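Side-chain contacts in uncharacterized esterase YxiM (Bacillus subtilis, PDB 2O14), which is an uncharacterised member of the GDSL lipolytic enzyme family and probably acts as an ester hydrolase: residues Q189-Y194 with L354-L359; G219-I224 with R263-K268; L236-N241 with E256-M261; S320-S325 with L332-D337. All blocks are in the same frame, centred on the assembly; numbering follows the deposited sequence.

Interaction 1 of 4, residues Q189-Y194 with L354-L359; sequences QMLPHY and LAVQEL
Tyr194 and Val356 mark the closest approach of the two backbones, with their CA atoms 6.7 Å apart where the end of a 3-10 turn runs up to the C-terminal helix 345-361. The turn is defined by two i to i+3 bonds, His193 N to Met190 O and Tyr194 N to Leu191 O, the latter at 2.7 Å. Because the second bond folds Leu191 back beside Tyr194, both residues can reach the same partner, and Val356 is that partner. Its two methyls divide the work. CG2 lies 3.6 Å from Leu191 CD2 and 3.7 Å from Tyr194 CB, while CG1, set anti to the backbone N (chi1 176°), comes 3.6 Å from the main-chain Tyr194 O. Leu191 arrives with one branch tip, CD2, and its chain slants across that of Val356. The side chain of Tyr194 touches through CB; beyond CB its ring turns away from residues 354-359, running back along the helix past Arg353 until the hydroxyl is hydrogen-bonded to Asp349 OD1. Further along the helix, Glu358 and Leu359 pack on Ile313 of strand 311-313, tying the C-terminal helix to the edge of the parallel sheet in this SGNH-type hydrolase fold. The contact therefore joins the last helix of the chain to the turn that follows helix 187-190. Its side-chain contacts are aliphatic, and across it Tyr194 O meets only a methyl of Val356, so the fit rests on methyl packing, and the directional bond of Tyr194 to the same helix is made elsewhere along it.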
# COMPACT_ATOMS: atom_id res chain seq x y z
N GLN A 189 0.56 5.79 -5.84
CA GLN A 189 0.27 6.81 -4.85
C GLN A 189 -0.45 7.99 -5.51
O GLN A 189 -1.18 8.73 -4.85
CB GLN A 189 1.57 7.29 -4.21
CG GLN A 189 1.43 8.50 -3.29
CD GLN A 189 2.77 8.94 -2.72
OE1 GLN A 189 2.88 10.00 -2.10
NE2 GLN A 189 3.80 8.12 -2.92
N MSE A 190 -0.25 8.15 -6.82
CA MSE A 190 -0.88 9.24 -7.57
C MSE A 190 -2.15 8.81 -8.29
O MSE A 190 -2.88 9.64 -8.83
CB MSE A 190 0.10 9.82 -8.59
CG MSE A 190 0.50 11.25 -8.30
SE MSE A 190 1.40 11.43 -6.59
CE MSE A 190 3.22 11.39 -7.23
N LEU A 191 -2.42 7.51 -8.29
CA LEU A 191 -3.60 6.97 -8.93
C LEU A 191 -4.88 7.67 -8.49
O LEU A 191 -5.70 8.07 -9.33
CB LEU A 191 -3.72 5.48 -8.62
CG LEU A 191 -3.93 4.52 -9.78
CD1 LEU A 191 -4.23 3.14 -9.21
CD2 LEU A 191 -5.08 4.99 -10.67
N PRO A 192 -5.08 7.84 -7.17
CA PRO A 192 -6.30 8.51 -6.72
C PRO A 192 -6.58 9.87 -7.36
O PRO A 192 -7.74 10.31 -7.40
CB PRO A 192 -6.12 8.57 -5.20
CG PRO A 192 -4.64 8.46 -4.99
CD PRO A 192 -4.22 7.47 -6.04
N HIS A 193 -5.55 10.53 -7.87
CA HIS A 193 -5.71 11.83 -8.52
C HIS A 193 -6.23 11.69 -9.94
O HIS A 193 -6.40 12.69 -10.64
CB HIS A 193 -4.37 12.58 -8.56
CG HIS A 193 -3.76 12.84 -7.22
ND1 HIS A 193 -3.46 11.82 -6.33
CD2 HIS A 193 -3.37 13.99 -6.62
CE1 HIS A 193 -2.91 12.34 -5.25
NE2 HIS A 193 -2.85 13.65 -5.39
N TYR A 194 -6.49 10.46 -10.38
CA TYR A 194 -6.97 10.25 -11.74
C TYR A 194 -8.23 9.42 -11.92
O TYR A 194 -8.77 9.35 -13.01
CB TYR A 194 -5.84 9.68 -12.60
CG TYR A 194 -4.80 10.71 -12.92
CD1 TYR A 194 -5.07 11.73 -13.83
CD2 TYR A 194 -3.56 10.70 -12.30
CE1 TYR A 194 -4.13 12.72 -14.10
CE2 TYR A 194 -2.61 11.68 -12.56
CZ TYR A 194 -2.91 12.69 -13.46
OH TYR A 194 -1.99 13.69 -13.71
N LEU A 354 -0.93 8.39 -17.49
CA LEU A 354 -0.87 7.52 -18.66
C LEU A 354 -1.62 6.21 -18.42
O LEU A 354 -2.33 5.73 -19.30
CB LEU A 354 0.59 7.21 -19.00
CG LEU A 354 1.43 8.38 -19.53
CD1 LEU A 354 2.90 8.00 -19.60
CD2 LEU A 354 0.90 8.79 -20.91
N ALA A 355 -1.45 5.65 -17.23
CA ALA A 355 -2.10 4.39 -16.89
C ALA A 355 -3.61 4.49 -17.02
O ALA A 355 -4.23 3.67 -17.68
CB ALA A 355 -1.71 3.97 -15.46
N VAL A 356 -4.20 5.50 -16.38
CA VAL A 356 -5.65 5.68 -16.43
C VAL A 356 -6.14 6.04 -17.83
O VAL A 356 -7.20 5.59 -18.27
CB VAL A 356 -6.10 6.75 -15.41
CG1 VAL A 356 -7.59 7.00 -15.53
CG2 VAL A 356 -5.77 6.28 -13.99
N GLN A 357 -5.36 6.87 -18.53
CA GLN A 357 -5.71 7.27 -19.89
C GLN A 357 -5.82 6.01 -20.76
O GLN A 357 -6.66 5.92 -21.65
CB GLN A 357 -4.63 8.19 -20.46
CG GLN A 357 -4.76 8.47 -21.94
CD GLN A 357 -3.61 9.31 -22.48
OE1 GLN A 357 -3.39 10.44 -22.06
NE2 GLN A 357 -2.86 8.74 -23.42
N GLU A 358 -4.96 5.04 -20.47
CA GLU A 358 -4.95 3.78 -21.20
C GLU A 358 -6.16 2.92 -20.84
O GLU A 358 -6.75 2.27 -21.70
CB GLU A 358 -3.65 3.03 -20.90
CG GLU A 358 -3.50 1.68 -21.58
CD GLU A 358 -3.64 1.76 -23.09
OE1 GLU A 358 -3.48 2.87 -23.65
OE2 GLU A 358 -3.90 0.71 -23.71
N LEU A 359 -6.52 2.92 -19.56
CA LEU A 359 -7.67 2.15 -19.09
C LEU A 359 -8.94 2.67 -19.75
O LEU A 359 -9.85 1.91 -20.08
CB LEU A 359 -7.79 2.23 -17.56
CG LEU A 359 -6.71 1.51 -16.75
CD1 LEU A 359 -6.81 1.90 -15.28
CD2 LEU A 359 -6.87 0.01 -16.90

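Interaction 2 of 4, residues G219-I224 with R263-K268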
# COMPACT_ATOMS: atom_id res chain seq x y z
N GLY A 219 2.88 -11.91 2.79
CA GLY A 219 1.81 -11.10 3.36
C GLY A 219 1.01 -10.15 2.48
O GLY A 219 -0.19 -9.98 2.70
N GLN A 220 1.66 -9.53 1.50
CA GLN A 220 0.96 -8.59 0.64
C GLN A 220 -0.20 -9.22 -0.15
O GLN A 220 -1.28 -8.64 -0.19
CB GLN A 220 1.95 -7.90 -0.31
CG GLN A 220 2.68 -6.74 0.37
CD GLN A 220 4.03 -6.43 -0.26
OE1 GLN A 220 4.97 -7.22 -0.14
NE2 GLN A 220 4.13 -5.29 -0.92
N LEU A 221 0.01 -10.38 -0.76
CA LEU A 221 -1.08 -11.00 -1.50
C LEU A 221 -2.19 -11.45 -0.55
O LEU A 221 -3.37 -11.29 -0.86
CB LEU A 221 -0.59 -12.20 -2.30
CG LEU A 221 -1.70 -12.84 -3.15
CD1 LEU A 221 -2.14 -11.86 -4.24
CD2 LEU A 221 -1.20 -14.13 -3.76
N GLU A 222 -1.80 -12.02 0.59
CA GLU A 222 -2.79 -12.49 1.57
C GLU A 222 -3.70 -11.34 2.01
O GLU A 222 -4.91 -11.52 2.14
CB GLU A 222 -2.11 -13.09 2.81
CG GLU A 222 -3.11 -13.53 3.88
CD GLU A 222 -2.46 -14.02 5.17
OE1 GLU A 222 -1.23 -13.88 5.31
OE2 GLU A 222 -3.19 -14.53 6.04
N ALA A 223 -3.10 -10.17 2.24
CA ALA A 223 -3.84 -8.99 2.67
C ALA A 223 -4.88 -8.57 1.64
O ALA A 223 -5.97 -8.11 2.00
CB ALA A 223 -2.87 -7.83 2.90
N ILE A 224 -4.56 -8.72 0.36
CA ILE A 224 -5.48 -8.35 -0.70
C ILE A 224 -6.56 -9.42 -0.92
O ILE A 224 -7.71 -9.09 -1.16
CB ILE A 224 -4.73 -8.11 -2.02
CG1 ILE A 224 -3.80 -6.90 -1.87
CG2 ILE A 224 -5.73 -7.89 -3.16
CD1 ILE A 224 -2.90 -6.67 -3.07
N ARG A 263 -4.46 -16.12 -10.79
CA ARG A 263 -5.50 -17.13 -10.64
C ARG A 263 -6.19 -17.04 -9.28
O ARG A 263 -7.41 -17.14 -9.18
CB ARG A 263 -4.91 -18.53 -10.85
CG ARG A 263 -4.45 -18.74 -12.28
CD ARG A 263 -4.04 -20.17 -12.56
NE ARG A 263 -3.83 -20.37 -13.99
CZ ARG A 263 -3.44 -21.52 -14.54
NH1 ARG A 263 -3.21 -22.58 -13.78
NH2 ARG A 263 -3.29 -21.61 -15.86
N GLN A 264 -5.40 -16.82 -8.23
CA GLN A 264 -5.97 -16.71 -6.90
C GLN A 264 -6.89 -15.51 -6.82
O GLN A 264 -7.97 -15.58 -6.23
CB GLN A 264 -4.86 -16.58 -5.85
CG GLN A 264 -4.09 -17.86 -5.61
CD GLN A 264 -3.31 -17.81 -4.33
OE1 GLN A 264 -3.87 -17.59 -3.26
NE2 GLN A 264 -2.00 -18.02 -4.42
N VAL A 265 -6.49 -14.40 -7.42
CA VAL A 265 -7.33 -13.21 -7.40
C VAL A 265 -8.57 -13.43 -8.25
O VAL A 265 -9.67 -13.06 -7.85
CB VAL A 265 -6.57 -11.96 -7.90
CG1 VAL A 265 -7.53 -10.79 -8.06
CG2 VAL A 265 -5.47 -11.59 -6.90
N LYS A 266 -8.40 -14.04 -9.42
CA LYS A 266 -9.55 -14.30 -10.29
C LYS A 266 -10.51 -15.26 -9.61
O LYS A 266 -11.71 -15.23 -9.86
CB LYS A 266 -9.09 -14.86 -11.64
CG LYS A 266 -8.68 -13.80 -12.64
CD LYS A 266 -8.14 -14.45 -13.92
CE LYS A 266 -7.99 -13.44 -15.05
NZ LYS A 266 -9.32 -12.93 -15.50
N ALA A 267 -9.97 -16.12 -8.75
CA ALA A 267 -10.80 -17.08 -8.03
C ALA A 267 -11.75 -16.36 -7.07
O ALA A 267 -12.75 -16.93 -6.63
CB ALA A 267 -9.92 -18.05 -7.25
N LYS A 268 -11.44 -15.10 -6.76
CA LYS A 268 -12.27 -14.30 -5.86
C LYS A 268 -13.34 -13.55 -6.65
O LYS A 268 -14.19 -12.88 -6.07
CB LYS A 268 -11.42 -13.29 -5.09
CG LYS A 268 -10.38 -13.90 -4.17
CD LYS A 268 -11.02 -14.58 -2.96
CE LYS A 268 -9.95 -15.05 -1.98
NZ LYS A 268 -10.55 -15.64 -0.75
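Leu221 reaches across to Gln264 and Val265 with one methyl for each. Its CD2 lies 4.0 Å from Gln264 NE2, and its CD1 sits 4.3 Å from Val265 CG2, distances of ordinary van der Waals packing at the looser end. The leucine has its CG anti to the backbone N (chi1 -177°), which carries the branches out toward the neighbouring helix 251-266. Gln264 slants across the leucine tip with its chain extended beyond CG, whereas Val265 takes part through CG2. The amide of Gln264 meets the leucine purely as a surface: its NE2 is hydrogen-bonded to Asp260 OD2, one turn earlier on the same helix, and that carboxylate oxygen also takes a salt bridge from Arg216 NE. The two helices are connecting elements of the alpha/beta/alpha sandwich of the SGNH hydrolases, one preceding strand 233-237 and the other following it, and they meet here through these side chains. Leu225, just past the segment, extends the seam by touching Gln264, Val265 and Lys268. Leu221 lies in the first turn of its helix, and a backbone hydrogen bond links it to Phe215 of helix 212-217. Gly219, with phi 117°, sits between helices 212-217 and 220-225 at the N-cap position of the latter, and its O accepts Ala223 N at 3.0 Å. On another side of the short helix, Glu222 points away from residues 263-268 and pairs with Lys75, and Ala223 rests on Val108 and Phe109 of strand 108-115, within the galactose-binding-like part of the chain.

Interaction 3 of 4, residues L236-N241 with E256-M261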
# COMPACT_ATOMS: atom_id res chain seq x y z
N LEU A 236 -1.43 -4.79 -10.75
CA LEU A 236 -0.12 -5.31 -10.42
C LEU A 236 1.01 -4.94 -11.40
O LEU A 236 0.87 -5.12 -12.61
CB LEU A 236 -0.24 -6.84 -10.28
CG LEU A 236 0.85 -7.78 -9.75
CD1 LEU A 236 1.88 -8.01 -10.82
CD2 LEU A 236 1.49 -7.20 -8.50
N GLN A 237 2.10 -4.42 -10.86
CA GLN A 237 3.27 -4.07 -11.68
C GLN A 237 4.55 -4.45 -10.95
O GLN A 237 4.99 -3.75 -10.03
CB GLN A 237 3.31 -2.57 -12.01
CG GLN A 237 4.56 -2.21 -12.83
CD GLN A 237 4.67 -0.73 -13.16
OE1 GLN A 237 3.83 -0.18 -13.86
NE2 GLN A 237 5.72 -0.08 -12.65
N LEU A 238 5.15 -5.55 -11.38
CA LEU A 238 6.40 -6.04 -10.81
C LEU A 238 7.28 -6.48 -11.96
O LEU A 238 6.82 -6.56 -13.11
CB LEU A 238 6.13 -7.22 -9.86
CG LEU A 238 5.41 -6.90 -8.54
CD1 LEU A 238 4.98 -8.19 -7.87
CD2 LEU A 238 6.34 -6.10 -7.63
N GLY A 239 8.55 -6.75 -11.68
CA GLY A 239 9.46 -7.17 -12.73
C GLY A 239 10.80 -6.46 -12.65
O GLY A 239 11.81 -6.98 -13.13
N ILE A 240 10.81 -5.28 -12.04
CA ILE A 240 12.04 -4.52 -11.92
C ILE A 240 13.06 -5.23 -11.04
O ILE A 240 14.14 -5.61 -11.51
CB ILE A 240 11.76 -3.10 -11.36
CG1 ILE A 240 10.85 -2.34 -12.32
CG2 ILE A 240 13.06 -2.34 -11.16
CD1 ILE A 240 10.48 -0.94 -11.84
N ASN A 241 12.72 -5.42 -9.77
CA ASN A 241 13.61 -6.08 -8.82
C ASN A 241 13.77 -7.56 -9.12
O ASN A 241 14.77 -8.19 -8.76
CB ASN A 241 13.07 -5.88 -7.40
CG ASN A 241 13.00 -4.41 -7.01
OD1 ASN A 241 14.01 -3.81 -6.62
ND2 ASN A 241 11.82 -3.82 -7.14
N GLU A 256 5.67 -18.01 -13.40
CA GLU A 256 4.88 -19.00 -12.65
C GLU A 256 4.20 -18.40 -11.43
O GLU A 256 3.02 -18.65 -11.18
CB GLU A 256 5.78 -20.14 -12.17
CG GLU A 256 6.42 -20.99 -13.24
CD GLU A 256 7.42 -21.97 -12.65
OE1 GLU A 256 7.06 -22.69 -11.69
OE2 GLU A 256 8.57 -22.03 -13.15
N VAL A 257 4.96 -17.65 -10.64
CA VAL A 257 4.46 -17.01 -9.44
C VAL A 257 3.38 -16.00 -9.80
O VAL A 257 2.32 -15.94 -9.15
CB VAL A 257 5.58 -16.27 -8.68
CG1 VAL A 257 4.99 -15.47 -7.52
CG2 VAL A 257 6.60 -17.28 -8.17
N MSE A 258 3.66 -15.20 -10.82
CA MSE A 258 2.72 -14.19 -11.29
C MSE A 258 1.42 -14.86 -11.72
O MSE A 258 0.33 -14.37 -11.40
CB MSE A 258 3.33 -13.43 -12.47
CG MSE A 258 4.48 -12.52 -12.09
SE MSE A 258 3.88 -10.87 -11.26
CE MSE A 258 3.36 -9.94 -12.89
N ARG A 259 1.53 -15.97 -12.45
CA ARG A 259 0.37 -16.71 -12.93
C ARG A 259 -0.52 -17.14 -11.77
O ARG A 259 -1.74 -17.00 -11.81
CB ARG A 259 0.82 -17.94 -13.71
CG ARG A 259 -0.31 -18.71 -14.38
CD ARG A 259 0.19 -20.04 -14.93
NE ARG A 259 1.34 -19.88 -15.80
CZ ARG A 259 1.30 -19.33 -17.01
NH1 ARG A 259 0.16 -18.89 -17.51
NH2 ARG A 259 2.42 -19.23 -17.73
N ASP A 260 0.11 -17.68 -10.72
CA ASP A 260 -0.60 -18.15 -9.55
C ASP A 260 -1.37 -17.03 -8.86
O ASP A 260 -2.54 -17.20 -8.51
CB ASP A 260 0.38 -18.77 -8.56
CG ASP A 260 -0.32 -19.35 -7.35
OD1 ASP A 260 -1.09 -20.32 -7.50
OD2 ASP A 260 -0.10 -18.82 -6.24
N MSE A 261 -0.73 -15.88 -8.66
CA MSE A 261 -1.39 -14.75 -8.02
C MSE A 261 -2.62 -14.33 -8.81
O MSE A 261 -3.68 -14.07 -8.23
CB MSE A 261 -0.44 -13.55 -7.90
CG MSE A 261 0.73 -13.77 -6.96
SE MSE A 261 1.44 -12.08 -6.33
CE MSE A 261 2.69 -11.70 -7.76
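Leu236 and Leu238 face Met258 and Met261 in a contact made wholly of apolar side chains; both methionines are present as selenomethionine. The backbones stay well apart, the nearest CA atoms, of Leu238 and Met258, being 9.0 Å from each other, so the long selenoether chains span the gap. Leu238 CD1 lies 4.2 Å from Met261 CE and 4.5 Å from Met258 SE, its chain running roughly at a right angle to that of Met261. Met258 is bent at both chi2 (-78°) and chi3 (-79°), which brings its end in toward the strand. That end also abuts Leu236 CD1, but the two are modelled too close to be trusted, and their exact separation is doubtful.

Polar groups turn away from this interface. Gln237, buried between the two leucines in sequence, points away from the helix, and its OE1 accepts bonds from Ser275 OG and Trp187 NE1. On the helix, Arg259 is engaged elsewhere, with Glu307 and Glu308.

The pairing joins strand 233-237 to helix 251-266 of one beta-alpha-beta crossover, just before the Gly239-Ile240-Asn241-Asp242 sequence, which fits the GxND signature of the family. Leu236 and Leu238 point toward the helix and Gln237 between them points away, leaving an apolar fit made by bent, unbranched selenomethionine side chains against leucine methyls, without directed bonds.

Interaction 4 of 4, residues S320-S325 with L332-D337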
# COMPACT_ATOMS: atom_id res chain seq x y z
N SER A 320 7.42 5.35 -22.48
CA SER A 320 8.55 5.64 -23.35
C SER A 320 8.14 6.63 -24.44
O SER A 320 8.91 7.51 -24.82
CB SER A 320 9.08 4.35 -24.00
OG SER A 320 9.86 3.60 -23.07
N ALA A 321 6.91 6.49 -24.94
CA ALA A 321 6.41 7.40 -25.96
C ALA A 321 6.35 8.81 -25.38
O ALA A 321 6.70 9.79 -26.04
CB ALA A 321 5.02 6.96 -26.44
N TYR A 322 5.91 8.91 -24.13
CA TYR A 322 5.82 10.21 -23.47
C TYR A 322 7.20 10.82 -23.23
O TYR A 322 7.39 12.03 -23.39
CB TYR A 322 5.07 10.10 -22.15
CG TYR A 322 4.94 11.41 -21.41
CD1 TYR A 322 5.62 11.63 -20.22
CD2 TYR A 322 4.14 12.43 -21.91
CE1 TYR A 322 5.50 12.84 -19.54
CE2 TYR A 322 4.02 13.65 -21.24
CZ TYR A 322 4.70 13.84 -20.06
OH TYR A 322 4.58 15.05 -19.39
N PHE A 323 8.17 9.99 -22.83
CA PHE A 323 9.51 10.49 -22.59
C PHE A 323 10.12 10.95 -23.91
O PHE A 323 10.80 11.97 -23.97
CB PHE A 323 10.41 9.42 -21.96
CG PHE A 323 9.89 8.88 -20.65
CD1 PHE A 323 9.28 9.72 -19.72
CD2 PHE A 323 10.05 7.53 -20.33
CE1 PHE A 323 8.83 9.23 -18.49
CE2 PHE A 323 9.60 7.03 -19.10
CZ PHE A 323 8.99 7.89 -18.18
N THR A 324 9.88 10.18 -24.97
CA THR A 324 10.39 10.51 -26.29
C THR A 324 9.81 11.85 -26.75
O THR A 324 10.49 12.61 -27.43
CB THR A 324 10.03 9.43 -27.34
OG1 THR A 324 10.73 8.22 -27.05
CG2 THR A 324 10.40 9.89 -28.74
N SER A 325 8.57 12.13 -26.38
CA SER A 325 7.92 13.36 -26.79
C SER A 325 8.32 14.60 -26.00
O SER A 325 8.06 15.73 -26.44
CB SER A 325 6.40 13.21 -26.73
OG SER A 325 5.93 13.26 -25.40
N LEU A 332 14.41 13.40 -17.46
CA LEU A 332 15.30 13.29 -16.31
C LEU A 332 14.70 14.01 -15.11
O LEU A 332 14.96 13.66 -13.96
CB LEU A 332 16.65 13.92 -16.66
CG LEU A 332 17.82 13.57 -15.75
CD1 LEU A 332 18.15 12.08 -15.88
CD2 LEU A 332 19.02 14.42 -16.12
N GLY A 333 13.88 15.02 -15.39
CA GLY A 333 13.24 15.77 -14.32
C GLY A 333 12.05 15.04 -13.72
O GLY A 333 11.42 15.54 -12.78
N LEU A 334 11.74 13.87 -14.26
CA LEU A 334 10.61 13.08 -13.76
C LEU A 334 11.11 11.94 -12.87
O LEU A 334 10.32 11.15 -12.37
CB LEU A 334 9.81 12.51 -14.93
CG LEU A 334 9.15 13.53 -15.87
CD1 LEU A 334 8.43 12.81 -17.00
CD2 LEU A 334 8.19 14.41 -15.09
N TYR A 335 12.42 11.87 -12.68
CA TYR A 335 13.03 10.85 -11.83
C TYR A 335 13.81 11.53 -10.72
O TYR A 335 14.21 12.69 -10.86
CB TYR A 335 13.97 9.96 -12.62
CG TYR A 335 13.29 8.96 -13.53
CD1 TYR A 335 12.60 9.38 -14.66
CD2 TYR A 335 13.36 7.60 -13.27
CE1 TYR A 335 11.99 8.46 -15.52
CE2 TYR A 335 12.75 6.67 -14.11
CZ TYR A 335 12.07 7.11 -15.23
OH TYR A 335 11.47 6.19 -16.07
N MSE A 336 14.03 10.81 -9.62
CA MSE A 336 14.79 11.35 -8.50
C MSE A 336 16.18 11.76 -8.99
O MSE A 336 16.76 11.09 -9.85
CB MSE A 336 14.92 10.30 -7.39
CG MSE A 336 13.61 9.98 -6.68
SE MSE A 336 12.90 11.50 -5.71
CE MSE A 336 13.84 11.25 -4.03
N ASP A 337 16.71 12.84 -8.44
CA ASP A 337 18.03 13.33 -8.84
C ASP A 337 19.12 12.26 -8.72
O ASP A 337 19.24 11.59 -7.69
CB ASP A 337 18.43 14.54 -8.01
CG ASP A 337 19.80 15.07 -8.39
OD1 ASP A 337 19.97 15.51 -9.55
OD2 ASP A 337 20.72 15.04 -7.54
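Leu334 and Tyr335 meet Tyr322 and Phe323 in a contact that is tight at its centre and opens toward solvent. The tight part begins with Leu334 CD1, a single methyl that lies 3.9 Å from Tyr322 CE1 and also 3.9 Å from Phe323 CE1, at the edge of both rings and near their planes. These consecutive helix residues reach it with different first torsions: in Tyr322 CG is anti to the backbone N (chi1 180°), while in Phe323 it stands beside it (-59°). The Tyr322 ring also packs on Ala350 and Leu354 of helix 345-361 and has a cation-pi partner in Arg353. Deeper in, Phe323 meets the far end of Tyr335. Phe323 CE2 is 3.7 Å from Tyr335 OH, and Phe323 CZ is 4.0 Å from Tyr335 CE1 at the edge of the tyrosine ring. With centroids 6.0 Å apart and planes at 59°, the pair is neither a stack nor a T-shape. The buried hydroxyl is satisfied by Gly279 O.

The outer side is looser. Leu332 and Gly333 are exposed members of a type I turn closed by a weak bond, Tyr335 N to Leu332 O at 3.4 Å, although Gly333 O is also held by Asn344 ND2. On the helix, exposed Ser325 folds back so that OG donates to Tyr322 O at 2.8 Å. Residues 332-337 lead directly into the Asp339-His342 pair, a DxxH arrangement matching the last conserved block of GDSL hydrolases, whose two residues are assigned to the active site by similarity.

How the interactions relate
The four contacts form two touching pairs. Interactions 2 and 3 share helix 251-266, have centres 12 Å apart and meet where Leu221 CD2 lies 3.8 Å from Met261 CG. Interactions 1 and 4, with centres 17 Å apart, join through Leu354 CD1 and Tyr322 CB at 3.9 Å. Interactions 2 and 4 are the most distant, at 33 Å between centres. The active site inferred by similarity is approached from both pairs: the side chain of Leu238 in interaction 3 is about 9 Å from that of Ser171, and the side chain of Tyr335 in interaction 4 about 6 Å from those of Asp339 and His342. The manganese ligands Asp19, Ser24 and Asp65 belong to none of the segments.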